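Local structure of endoglucanase EG-II (Hypocrea jecorina, 3QR3) at residues A[102-107]-A[126-131]; A[113-116]-A[121-124]; A[144-149]-A[164-169]; A[160-165]-A[179-184]; A[202-207]-A[212-217]. The protein hydrolyses internal beta-1,4-glucosidic bonds of cellulose as an endoglucanase, its catalytic domain being a family 5 TIM barrel. All blocks are in the same frame, centred on the assembly; numbering follows the deposited sequence.

Contact 1 (A[102-107]-A[126-131])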
# COMPACT_ATOMS: atom_id res chain seq x y z
N VAL A 102 -3.14 -2.34 -5.61
CA VAL A 102 -3.22 -3.76 -5.28
C VAL A 102 -1.97 -4.09 -4.49
O VAL A 102 -0.86 -3.99 -5.02
CB VAL A 102 -3.32 -4.61 -6.56
CG1 VAL A 102 -3.20 -6.12 -6.24
CG2 VAL A 102 -4.63 -4.32 -7.28
N ASP A 103 -2.13 -4.44 -3.22
CA ASP A 103 -0.98 -4.63 -2.33
C ASP A 103 -0.91 -6.07 -1.85
O ASP A 103 -1.80 -6.53 -1.13
CB ASP A 103 -1.07 -3.67 -1.13
CG ASP A 103 -0.35 -4.21 0.11
OD1 ASP A 103 0.81 -4.64 -0.00
OD2 ASP A 103 -0.96 -4.18 1.21
N ILE A 104 0.15 -6.77 -2.25
CA ILE A 104 0.36 -8.14 -1.79
C ILE A 104 1.03 -8.07 -0.41
O ILE A 104 2.17 -7.67 -0.30
CB ILE A 104 1.23 -8.93 -2.78
CG1 ILE A 104 0.57 -8.94 -4.16
CG2 ILE A 104 1.41 -10.38 -2.32
CD1 ILE A 104 -0.81 -9.61 -4.18
N HIS A 105 0.29 -8.43 0.63
CA HIS A 105 0.70 -8.11 2.00
C HIS A 105 1.55 -9.25 2.59
O HIS A 105 1.15 -9.89 3.57
CB HIS A 105 -0.55 -7.85 2.85
CG HIS A 105 -0.38 -6.78 3.88
ND1 HIS A 105 -0.27 -5.44 3.55
CD2 HIS A 105 -0.31 -6.84 5.23
CE1 HIS A 105 -0.14 -4.73 4.65
NE2 HIS A 105 -0.16 -5.55 5.69
N ASN A 106 2.72 -9.52 2.01
CA ASN A 106 3.45 -10.74 2.36
C ASN A 106 4.89 -10.65 2.87
O ASN A 106 5.53 -11.67 3.08
CB ASN A 106 3.38 -11.74 1.21
CG ASN A 106 2.15 -12.59 1.26
OD1 ASN A 106 2.20 -13.75 1.66
ND2 ASN A 106 1.02 -12.03 0.85
N TYR A 107 5.39 -9.44 3.07
CA TYR A 107 6.70 -9.24 3.68
C TYR A 107 7.81 -9.99 2.93
O TYR A 107 8.78 -10.45 3.53
CB TYR A 107 6.65 -9.66 5.15
CG TYR A 107 5.53 -8.97 5.90
CD1 TYR A 107 4.26 -9.53 5.94
CD2 TYR A 107 5.74 -7.77 6.56
CE1 TYR A 107 3.23 -8.90 6.62
CE2 TYR A 107 4.71 -7.13 7.24
CZ TYR A 107 3.46 -7.71 7.27
OH TYR A 107 2.42 -7.10 7.93
N THR A 126 6.51 -14.12 -9.91
CA THR A 126 6.20 -13.34 -11.10
C THR A 126 4.92 -13.90 -11.74
O THR A 126 4.15 -13.18 -12.37
CB THR A 126 7.35 -13.34 -12.15
OG1 THR A 126 7.57 -14.67 -12.62
CG2 THR A 126 8.65 -12.81 -11.54
N SER A 127 4.72 -15.20 -11.59
CA SER A 127 3.49 -15.85 -12.04
C SER A 127 2.24 -15.21 -11.42
O SER A 127 1.21 -15.05 -12.08
CB SER A 127 3.53 -17.33 -11.72
OG SER A 127 2.26 -17.79 -11.30
N LEU A 128 2.33 -14.83 -10.15
CA LEU A 128 1.23 -14.13 -9.49
C LEU A 128 1.01 -12.78 -10.17
O LEU A 128 -0.10 -12.46 -10.60
CB LEU A 128 1.53 -13.93 -8.01
CG LEU A 128 0.62 -12.94 -7.28
CD1 LEU A 128 -0.75 -13.56 -7.06
CD2 LEU A 128 1.25 -12.49 -5.95
N TRP A 129 2.08 -12.01 -10.32
CA TRP A 129 1.96 -10.67 -10.87
C TRP A 129 1.63 -10.66 -12.36
O TRP A 129 0.96 -9.75 -12.84
CB TRP A 129 3.20 -9.83 -10.56
CG TRP A 129 3.10 -9.23 -9.19
CD1 TRP A 129 3.86 -9.54 -8.09
CD2 TRP A 129 2.16 -8.25 -8.76
NE1 TRP A 129 3.46 -8.79 -7.02
CE2 TRP A 129 2.42 -7.99 -7.40
CE3 TRP A 129 1.12 -7.55 -9.40
CZ2 TRP A 129 1.67 -7.06 -6.66
CZ3 TRP A 129 0.38 -6.63 -8.66
CH2 TRP A 129 0.66 -6.40 -7.30
N SER A 130 2.07 -11.68 -13.08
CA SER A 130 1.77 -11.75 -14.51
C SER A 130 0.25 -11.88 -14.70
O SER A 130 -0.35 -11.24 -15.56
CB SER A 130 2.51 -12.92 -15.15
OG SER A 130 2.32 -12.95 -16.54
N GLN A 131 -0.37 -12.70 -13.86
CA GLN A 131 -1.81 -12.89 -13.93
C GLN A 131 -2.59 -11.64 -13.55
O GLN A 131 -3.55 -11.28 -14.22
CB GLN A 131 -2.24 -14.06 -13.04
CG GLN A 131 -1.71 -15.40 -13.51
CD GLN A 131 -2.14 -16.50 -12.59
OE1 GLN A 131 -3.27 -16.99 -12.68
NE2 GLN A 131 -1.26 -16.90 -11.69
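The carbonyl oxygen of Val102 meets two groups at once: it accepts a backbone hydrogen bond from Gly145 of the next strand, and the six-membered end of the Trp129 indole comes up to it edge-on, with CH2 3.6 Å from Val102 O. This is one beta/alpha unit of the TIM barrel, in which helix 122-136 packs on the strand before it, 99-104. The two run nearly antiparallel (166°), their local axes 11.8 Å apart, and Trp129 reaches across to the strand. Its CB points neither to the strand nor away from it, but the ring swings inward and slides past Val102 and Ile104. CG1 of Val102, opposite the backbone N (chi1 171°), comes to 4.0 Å from Trp129 CH2, while Ile104 CG1 packs closely, 3.3 Å from Trp129 CZ2. At the indole's other end, NE1 donates to the carbonyl of Ile146, which helps to fix the rotation of the ring and satisfies its buried N-H. A leucine in place of Trp129 would probably leave the Ile146 carbonyl without its indole donor and open a gap beside Val102 and Ile104. Asp103 points away from the helix, and its OD2 accepts a hydrogen bond from His105 ND1 on its syn lone pair, at 2.7 Å. Beside the indole, Ile104 and, on the helix, Leu128 meet tip to tip, Ile104 CD1 lying 4.0 Å from Leu128 CD2.

Contact 2 (A[113-116]-A[121-124])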
# COMPACT_ATOMS: atom_id res chain seq x y z
N GLY A 113 9.27 -18.47 4.12
CA GLY A 113 10.32 -18.56 3.12
C GLY A 113 10.43 -17.28 2.30
O GLY A 113 9.43 -16.74 1.84
N ILE A 114 11.65 -16.79 2.10
CA ILE A 114 11.85 -15.54 1.37
C ILE A 114 11.84 -15.76 -0.14
O ILE A 114 12.54 -16.63 -0.65
CB ILE A 114 13.17 -14.87 1.76
CG1 ILE A 114 13.14 -14.45 3.23
CG2 ILE A 114 13.45 -13.67 0.86
CD1 ILE A 114 14.54 -14.11 3.78
N ILE A 115 11.03 -14.99 -0.84
CA ILE A 115 10.95 -15.08 -2.29
C ILE A 115 12.35 -14.95 -2.90
O ILE A 115 13.05 -13.96 -2.67
CB ILE A 115 10.05 -13.97 -2.88
CG1 ILE A 115 8.62 -14.11 -2.36
CG2 ILE A 115 10.06 -14.01 -4.39
CD1 ILE A 115 7.79 -12.82 -2.59
N GLY A 116 12.76 -15.96 -3.65
CA GLY A 116 14.03 -15.95 -4.35
C GLY A 116 15.24 -16.17 -3.46
O GLY A 116 16.37 -16.11 -3.92
N THR A 121 10.36 -19.42 -5.70
CA THR A 121 11.31 -18.98 -6.72
C THR A 121 10.77 -17.70 -7.31
O THR A 121 9.59 -17.40 -7.13
CB THR A 121 11.42 -19.98 -7.86
OG1 THR A 121 10.12 -20.14 -8.46
CG2 THR A 121 11.93 -21.34 -7.35
N ASN A 122 11.63 -16.95 -8.01
CA ASN A 122 11.17 -15.73 -8.67
C ASN A 122 10.00 -16.05 -9.59
O ASN A 122 9.05 -15.28 -9.66
CB ASN A 122 12.29 -15.05 -9.48
CG ASN A 122 13.29 -14.30 -8.61
OD1 ASN A 122 14.35 -13.87 -9.07
ND2 ASN A 122 12.95 -14.13 -7.34
N ALA A 123 10.07 -17.18 -10.29
CA ALA A 123 9.01 -17.54 -11.23
C ALA A 123 7.66 -17.78 -10.54
O ALA A 123 6.60 -17.51 -11.11
CB ALA A 123 9.40 -18.76 -12.05
N GLN A 124 7.69 -18.29 -9.32
CA GLN A 124 6.44 -18.56 -8.61
C GLN A 124 5.77 -17.24 -8.18
O GLN A 124 4.55 -17.18 -8.00
CB GLN A 124 6.67 -19.48 -7.42
CG GLN A 124 6.89 -20.96 -7.81
CD GLN A 124 7.33 -21.82 -6.64
OE1 GLN A 124 8.16 -21.40 -5.82
NE2 GLN A 124 6.78 -23.03 -6.54
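Ile115 is the first residue of 113-116 to touch the start of the following helix. Its CG2 branch, opposite the backbone N, lies 4.4 Å from Thr121 O and passes beside the amide end of Asn122, the two side chains crossing at a slant. Gly116 comes next, and here the chains draw together, with Gly116 CA 4.7 Å from Thr121 CA. With phi at 75° the backbone is in a region that glycine takes up readily, and a side chain at this point would run into the amide of Asn122. Which end of that amide is nitrogen is doubtful in the model, but the group packs against Gly116 CA whichever way it is turned. Across the short turn, Thr121 points away from 113-116 and serves as N-cap of helix 122-136. It forms a capping box with Gln124: Gln124 N donates to Thr121 OG1 at 3.2 Å, and Thr121 N donates back to Gln124 OE1 at 3.0 Å with a fairly straight 162° geometry. Two N-H groups at the helix start are thereby satisfied by side chains. The contact thus joins the small hairpin of strands 109-110 and 113-114 to the beginning of helix 122-136. Ile115 is tied back by a backbone bond to Ala108 and rests on Met147 and on Thr161 of helix 155-171, where Asn122 also meets Glu164.

Contact 3 (A[144-149]-A[164-169])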
# COMPACT_ATOMS: atom_id res chain seq x y z
N PHE A 144 0.27 -1.16 -9.22
CA PHE A 144 0.78 -2.48 -8.82
C PHE A 144 1.73 -2.40 -7.62
O PHE A 144 2.90 -2.02 -7.75
CB PHE A 144 1.46 -3.19 -10.01
CG PHE A 144 0.53 -3.46 -11.17
CD1 PHE A 144 -0.22 -4.63 -11.22
CD2 PHE A 144 0.40 -2.55 -12.21
CE1 PHE A 144 -1.08 -4.88 -12.28
CE2 PHE A 144 -0.45 -2.80 -13.27
CZ PHE A 144 -1.19 -3.96 -13.30
N GLY A 145 1.22 -2.75 -6.44
CA GLY A 145 1.97 -2.70 -5.19
C GLY A 145 2.69 -4.01 -4.94
O GLY A 145 2.21 -4.91 -4.21
N ILE A 146 3.86 -4.13 -5.56
CA ILE A 146 4.58 -5.40 -5.68
C ILE A 146 4.65 -6.23 -4.40
O ILE A 146 4.40 -7.44 -4.42
CB ILE A 146 5.99 -5.16 -6.25
CG1 ILE A 146 5.88 -4.72 -7.70
CG2 ILE A 146 6.86 -6.41 -6.14
CD1 ILE A 146 7.25 -4.62 -8.44
N MET A 147 4.97 -5.59 -3.28
CA MET A 147 5.15 -6.31 -2.03
C MET A 147 5.12 -5.39 -0.82
O MET A 147 5.75 -4.34 -0.82
CB MET A 147 6.45 -7.11 -2.05
CG MET A 147 6.69 -7.94 -0.78
SD MET A 147 5.36 -9.11 -0.44
CE MET A 147 5.30 -9.98 -2.00
N ASN A 148 4.40 -5.81 0.21
CA ASN A 148 4.34 -5.06 1.45
C ASN A 148 5.53 -5.42 2.35
O ASN A 148 5.76 -6.59 2.66
CB ASN A 148 3.02 -5.37 2.17
CG ASN A 148 2.88 -4.59 3.46
OD1 ASN A 148 2.65 -3.39 3.44
ND2 ASN A 148 3.01 -5.29 4.59
N GLU A 149 6.29 -4.41 2.74
CA GLU A 149 7.30 -4.51 3.80
C GLU A 149 8.28 -5.68 3.76
O GLU A 149 8.36 -6.47 4.71
CB GLU A 149 6.62 -4.41 5.18
CG GLU A 149 5.98 -3.04 5.37
CD GLU A 149 5.59 -2.74 6.80
OE1 GLU A 149 5.71 -3.64 7.65
OE2 GLU A 149 5.18 -1.59 7.07
N GLU A 164 12.30 -8.65 -12.26
CA GLU A 164 11.56 -9.70 -12.95
C GLU A 164 10.04 -9.45 -12.89
O GLU A 164 9.31 -9.70 -13.84
CB GLU A 164 11.90 -11.08 -12.35
CG GLU A 164 13.30 -11.62 -12.69
CD GLU A 164 13.39 -13.13 -12.49
OE1 GLU A 164 12.35 -13.81 -12.65
OE2 GLU A 164 14.50 -13.64 -12.19
N VAL A 165 9.56 -8.96 -11.75
CA VAL A 165 8.14 -8.64 -11.64
C VAL A 165 7.74 -7.49 -12.57
O VAL A 165 6.77 -7.60 -13.32
CB VAL A 165 7.74 -8.33 -10.19
CG1 VAL A 165 6.31 -7.80 -10.11
CG2 VAL A 165 7.89 -9.58 -9.33
N VAL A 166 8.49 -6.40 -12.53
CA VAL A 166 8.21 -5.29 -13.44
C VAL A 166 8.18 -5.75 -14.90
O VAL A 166 7.29 -5.38 -15.67
CB VAL A 166 9.21 -4.13 -13.27
CG1 VAL A 166 9.09 -3.15 -14.44
CG2 VAL A 166 8.97 -3.42 -11.93
N THR A 167 9.14 -6.58 -15.28
CA THR A 167 9.17 -7.09 -16.64
C THR A 167 7.91 -7.90 -16.94
O THR A 167 7.32 -7.77 -18.01
CB THR A 167 10.42 -7.94 -16.90
OG1 THR A 167 11.58 -7.16 -16.57
CG2 THR A 167 10.49 -8.38 -18.37
N ALA A 168 7.50 -8.73 -15.99
CA ALA A 168 6.31 -9.55 -16.19
C ALA A 168 5.06 -8.69 -16.34
O ALA A 168 4.19 -8.98 -17.17
CB ALA A 168 6.14 -10.54 -15.05
N ILE A 169 4.97 -7.64 -15.54
CA ILE A 169 3.78 -6.80 -15.55
C ILE A 169 3.66 -6.09 -16.90
O ILE A 169 2.58 -6.04 -17.49
CB ILE A 169 3.83 -5.77 -14.41
CG1 ILE A 169 3.72 -6.48 -13.05
CG2 ILE A 169 2.74 -4.72 -14.59
CD1 ILE A 169 3.83 -5.55 -11.87
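In Ile169 the first torsion (chi1 -68°) sets CG2 opposite the backbone N and CG1 opposite the carbonyl carbon, while chi2 stretches the longer branch out to CD1; the two branches can therefore engage different parts of Phe144. CG2 sits over one face of the phenyl ring, 4.0 Å from the centroid of Phe144, only 13° off the normal and displaced toward the rim, a CH-pi contact. CD1 goes to the root of the same side chain, 3.8 Å from Phe144 CB. Together they hold both the ring face and its stem, the side chains sliding past each other in opposite directions. An alanine in place of Ile169 would probably uncover that ring face, open a gap beside Phe144 CB and leave the ring less firmly held. One helical turn earlier, Val165 receives Ile146 tip to tip, with Val165 CG1 3.7 Å from Ile146 CD1. Ile146 CD1 also meets Val166 at about a right angle, 4.1 Å from Val166 CG2.

Phe144 and Ile146, two apart along the chain, thus pair with Ile169 and Val165, four apart on the helix. This is the packing between sheet and outer helices of a TIM barrel, helix 155-171 covering the strand before it. Ile179 of the next strand also packs on Ile146 and Ile169, and Trp129 of the preceding helix abuts Val165. All the touching side chains are buried hydrocarbon, so cohesion here rests on dispersion and close fit, to which the CH-pi contact probably adds a weak preference for the ring's orientation.

Contact 4 (A[160-165]-A[179-184]); sequences ATVQEV and ISLPGN
Val162 carries this contact from the helix side. Its CG1 methyl lies 3.7 Å from Leu181 CD2, the side chains meeting at an oblique angle, and its other methyl looks toward the proline ring, with Val162 CG2 4.4 Å from Pro182 CD. The first torsion of Val162 (172°) places CG1 opposite the backbone N and CG2 opposite the carbonyl carbon, which divides the two methyls between the two partners. Leu181 leaves its strand obliquely to the helix, yet its branch end returns: chi2 extends CD1 onward and turns CD2 to Val162. The backbones come fairly close here, Val162 CA 7.1 Å from Leu181 CA, in keeping with the short side chain of the valine.

Outside these contacts a second shell helps to position the partners. Val166, one turn further along the helix, also touches Leu181, and Leu214 and Phe216 of the adjoining strand close in on the same leucine. Backbone bonds from Leu181 to Ile215 and Asp217 hold strand 179-182 in the parallel sheet, while Pro182 O receives the indole N-H of Trp158, an additional link back to the helix. Ser180 hydrogen-bonds through OG to Trp143 and Asp217. The whole is an alpha-to-beta step of the TIM barrel, helix 155-171 packing on the strand that follows it. Because the touching groups are aliphatic methyls and a proline ring, the helix and strand are joined here by hydrophobic packing of modest extent, and the directional bonds that position the pieces belong to the surrounding shell.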
# COMPACT_ATOMS: atom_id res chain seq x y z
N ALA A 160 16.61 -7.76 -8.01
CA ALA A 160 16.50 -8.60 -9.20
C ALA A 160 15.09 -9.19 -9.31
O ALA A 160 14.49 -9.18 -10.38
CB ALA A 160 17.54 -9.73 -9.16
N THR A 161 14.58 -9.69 -8.19
CA THR A 161 13.22 -10.22 -8.12
C THR A 161 12.24 -9.14 -8.56
O THR A 161 11.35 -9.37 -9.40
CB THR A 161 12.88 -10.71 -6.70
OG1 THR A 161 13.75 -11.80 -6.36
CG2 THR A 161 11.41 -11.16 -6.58
N VAL A 162 12.40 -7.95 -7.98
CA VAL A 162 11.53 -6.83 -8.33
C VAL A 162 11.59 -6.53 -9.83
O VAL A 162 10.56 -6.28 -10.46
CB VAL A 162 11.83 -5.56 -7.48
CG1 VAL A 162 11.04 -4.35 -8.00
CG2 VAL A 162 11.50 -5.82 -5.99
N GLN A 163 12.80 -6.55 -10.40
CA GLN A 163 12.97 -6.33 -11.84
C GLN A 163 12.20 -7.38 -12.66
O GLN A 163 11.54 -7.05 -13.65
CB GLN A 163 14.45 -6.34 -12.22
CG GLN A 163 14.72 -6.24 -13.72
CD GLN A 163 14.29 -4.90 -14.31
OE1 GLN A 163 15.02 -3.91 -14.24
NE2 GLN A 163 13.09 -4.87 -14.90
N GLU A 164 12.30 -8.65 -12.26
CA GLU A 164 11.56 -9.70 -12.95
C GLU A 164 10.04 -9.45 -12.89
O GLU A 164 9.31 -9.70 -13.84
CB GLU A 164 11.90 -11.08 -12.35
CG GLU A 164 13.30 -11.62 -12.69
CD GLU A 164 13.39 -13.13 -12.49
OE1 GLU A 164 12.35 -13.81 -12.65
OE2 GLU A 164 14.50 -13.64 -12.19
N VAL A 165 9.56 -8.96 -11.75
CA VAL A 165 8.14 -8.64 -11.64
C VAL A 165 7.74 -7.49 -12.57
O VAL A 165 6.77 -7.60 -13.32
CB VAL A 165 7.74 -8.33 -10.19
CG1 VAL A 165 6.31 -7.80 -10.11
CG2 VAL A 165 7.89 -9.58 -9.33
N ILE A 179 3.82 1.37 -10.97
CA ILE A 179 4.28 0.18 -10.29
C ILE A 179 5.16 0.60 -9.10
O ILE A 179 6.04 1.43 -9.25
CB ILE A 179 5.10 -0.74 -11.23
CG1 ILE A 179 4.27 -1.15 -12.44
CG2 ILE A 179 5.57 -1.99 -10.49
CD1 ILE A 179 5.07 -1.96 -13.48
N SER A 180 4.89 0.03 -7.92
CA SER A 180 5.68 0.32 -6.73
C SER A 180 6.98 -0.45 -6.70
O SER A 180 7.02 -1.63 -7.07
CB SER A 180 4.90 -0.08 -5.48
OG SER A 180 3.78 0.75 -5.27
N LEU A 181 8.05 0.19 -6.22
CA LEU A 181 9.31 -0.49 -5.93
C LEU A 181 9.56 -0.44 -4.42
O LEU A 181 9.95 0.60 -3.88
CB LEU A 181 10.46 0.19 -6.69
CG LEU A 181 10.28 0.39 -8.20
CD1 LEU A 181 11.48 1.10 -8.82
CD2 LEU A 181 10.02 -0.95 -8.91
N PRO A 182 9.33 -1.56 -3.71
CA PRO A 182 9.52 -1.55 -2.26
C PRO A 182 10.89 -2.04 -1.80
O PRO A 182 11.42 -3.02 -2.33
CB PRO A 182 8.44 -2.52 -1.78
CG PRO A 182 8.44 -3.59 -2.89
CD PRO A 182 8.74 -2.84 -4.18
N GLY A 183 11.45 -1.37 -0.79
CA GLY A 183 12.77 -1.70 -0.29
C GLY A 183 12.77 -2.46 1.03
O GLY A 183 11.71 -2.88 1.51
N ASN A 184 13.96 -2.62 1.60
CA ASN A 184 14.19 -3.38 2.83
C ASN A 184 13.74 -2.62 4.08
O ASN A 184 13.15 -1.55 3.99
CB ASN A 184 15.69 -3.70 2.95
CG ASN A 184 15.97 -5.14 3.32
OD1 ASN A 184 15.06 -5.93 3.65
ND2 ASN A 184 17.24 -5.51 3.26

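Contact 5 (A[202-207]-A[212-217])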
# COMPACT_ATOMS: atom_id res chain seq x y z
N SER A 202 16.92 1.61 -7.90
CA SER A 202 17.09 2.58 -8.97
C SER A 202 17.49 1.95 -10.30
O SER A 202 17.37 2.59 -11.35
CB SER A 202 18.12 3.65 -8.57
OG SER A 202 17.58 4.53 -7.60
N GLN A 203 17.98 0.71 -10.26
CA GLN A 203 18.46 0.03 -11.47
C GLN A 203 17.33 -0.69 -12.21
O GLN A 203 17.52 -1.19 -13.32
CB GLN A 203 19.57 -0.97 -11.12
CG GLN A 203 20.62 -0.44 -10.14
CD GLN A 203 21.15 0.94 -10.52
OE1 GLN A 203 21.41 1.21 -11.69
NE2 GLN A 203 21.31 1.81 -9.52
N VAL A 204 16.15 -0.74 -11.59
CA VAL A 204 15.01 -1.44 -12.18
C VAL A 204 14.42 -0.58 -13.30
O VAL A 204 14.25 0.60 -13.13
CB VAL A 204 13.93 -1.75 -11.11
CG1 VAL A 204 12.67 -2.34 -11.74
CG2 VAL A 204 14.49 -2.70 -10.06
N THR A 205 14.14 -1.19 -14.45
CA THR A 205 13.60 -0.44 -15.57
C THR A 205 12.47 -1.18 -16.26
O THR A 205 12.36 -2.39 -16.12
CB THR A 205 14.68 -0.18 -16.66
OG1 THR A 205 15.13 -1.44 -17.20
CG2 THR A 205 15.86 0.62 -16.11
N ASN A 206 11.67 -0.45 -17.02
CA ASN A 206 10.74 -1.03 -17.97
C ASN A 206 11.53 -1.69 -19.10
O ASN A 206 12.71 -1.38 -19.29
CB ASN A 206 9.85 0.06 -18.57
CG ASN A 206 9.05 0.81 -17.51
OD1 ASN A 206 9.18 2.03 -17.36
ND2 ASN A 206 8.23 0.09 -16.77
N PRO A 207 10.89 -2.58 -19.87
CA PRO A 207 11.54 -3.22 -21.02
C PRO A 207 12.24 -2.24 -21.95
O PRO A 207 13.30 -2.57 -22.49
CB PRO A 207 10.38 -3.89 -21.74
CG PRO A 207 9.42 -4.25 -20.61
CD PRO A 207 9.55 -3.13 -19.61
N THR A 212 10.07 5.13 -16.31
CA THR A 212 8.76 5.76 -16.33
C THR A 212 7.72 4.99 -15.51
O THR A 212 7.54 3.77 -15.68
CB THR A 212 8.26 5.94 -17.78
OG1 THR A 212 9.29 6.55 -18.56
CG2 THR A 212 7.00 6.81 -17.83
N ASN A 213 7.04 5.70 -14.62
CA ASN A 213 5.96 5.16 -13.81
C ASN A 213 6.37 4.08 -12.81
O ASN A 213 5.55 3.31 -12.32
CB ASN A 213 4.82 4.68 -14.71
CG ASN A 213 4.05 5.84 -15.32
OD1 ASN A 213 4.03 6.94 -14.77
ND2 ASN A 213 3.42 5.60 -16.47
N LEU A 214 7.66 4.05 -12.49
CA LEU A 214 8.18 3.15 -11.49
C LEU A 214 8.47 4.01 -10.29
O LEU A 214 9.39 4.83 -10.30
CB LEU A 214 9.45 2.43 -11.98
CG LEU A 214 9.31 1.60 -13.26
CD1 LEU A 214 10.63 0.90 -13.60
CD2 LEU A 214 8.18 0.58 -13.16
N ILE A 215 7.66 3.85 -9.25
CA ILE A 215 7.64 4.78 -8.14
C ILE A 215 8.17 4.10 -6.89
O ILE A 215 7.76 2.99 -6.58
CB ILE A 215 6.20 5.27 -7.88
CG1 ILE A 215 5.56 5.76 -9.19
CG2 ILE A 215 6.17 6.33 -6.77
CD1 ILE A 215 6.31 6.94 -9.84
N PHE A 216 9.08 4.76 -6.18
CA PHE A 216 9.58 4.17 -4.94
C PHE A 216 8.48 4.17 -3.89
O PHE A 216 7.79 5.17 -3.70
CB PHE A 216 10.83 4.90 -4.45
CG PHE A 216 12.01 4.79 -5.40
CD1 PHE A 216 12.57 3.55 -5.71
CD2 PHE A 216 12.55 5.92 -5.99
CE1 PHE A 216 13.65 3.44 -6.58
CE2 PHE A 216 13.63 5.83 -6.86
CZ PHE A 216 14.19 4.59 -7.16
N ASP A 217 8.30 3.04 -3.21
CA ASP A 217 7.18 2.87 -2.28
C ASP A 217 7.74 2.80 -0.86
O ASP A 217 8.43 1.84 -0.52
CB ASP A 217 6.46 1.55 -2.62
CG ASP A 217 5.12 1.39 -1.95
OD1 ASP A 217 4.97 1.87 -0.80
OD2 ASP A 217 4.22 0.76 -2.56
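The irregular segment 202-207 runs back past segment 212-217, their end-to-end directions 140° apart, with Thr205 CA 7.7 Å from Leu214 CA and Asn206 CA 7.3 Å from Thr212 CA. Leu214 occupies the middle of the contact. Its CG lies opposite the carbonyl carbon (chi1 -59°), and the branch it carries sets CD1 against the loop backbone, 3.7 Å from Val204 O and 3.8 Å from Thr205 CA. Val204 adds a looser touch, its CG1 4.3 Å from Leu214 CD1. The other methyl, CD2, faces the amide end of Asn206, whose side chain comes from the opposite direction and also lies against the backbone of Thr212; its nitrogen and oxygen may be exchanged in the model. Further along the strand, Phe216 reaches Ser202: Ser202 CA sits in the ring plane at the edge, 4.0 Å from Phe216 CZ, and Ser202 OG approaches the same atom obliquely at 3.4 Å, its hydroxyl bonded to the Ala198 carbonyl.

This loop lies between helix 197-201 and strand 214-219 of the barrel; Thr205 is tied to Gln163 of helix 155-171, and Phe216 is also met by Phe192 and Trp248. The chemistry is mixed: a leucine and an aromatic ring rest on loop backbone and polar side chains, so the apolar side chains of the strand pack largely against the loop's main chain.

How the contacts relate
Contacts 1, 3 and 4 belong to the buried layer between the sheet and helices of the barrel, whereas contact 2 lies farther out, at a helix start, and contact 5 is only partly buried. Contacts 1 and 2 use helix 122-136 at different points; contacts 3 and 4 share helix 155-171, whose earlier turn, at Val162, packs on the strand after it and whose later turns, Val165 to Ile169, pack on the strand before it. Hydrocarbon dominates 3 and 4, contact 1 adds an indole, and polar capping or loop backbone enters in 2 and 5. Backbone bonds between adjacent strands, such as Phe144 O with Ser180 N, link contacts 1, 3, 4 and 5. Val166 also packs on Val204 and Leu214, tying contact 3 to contact 5.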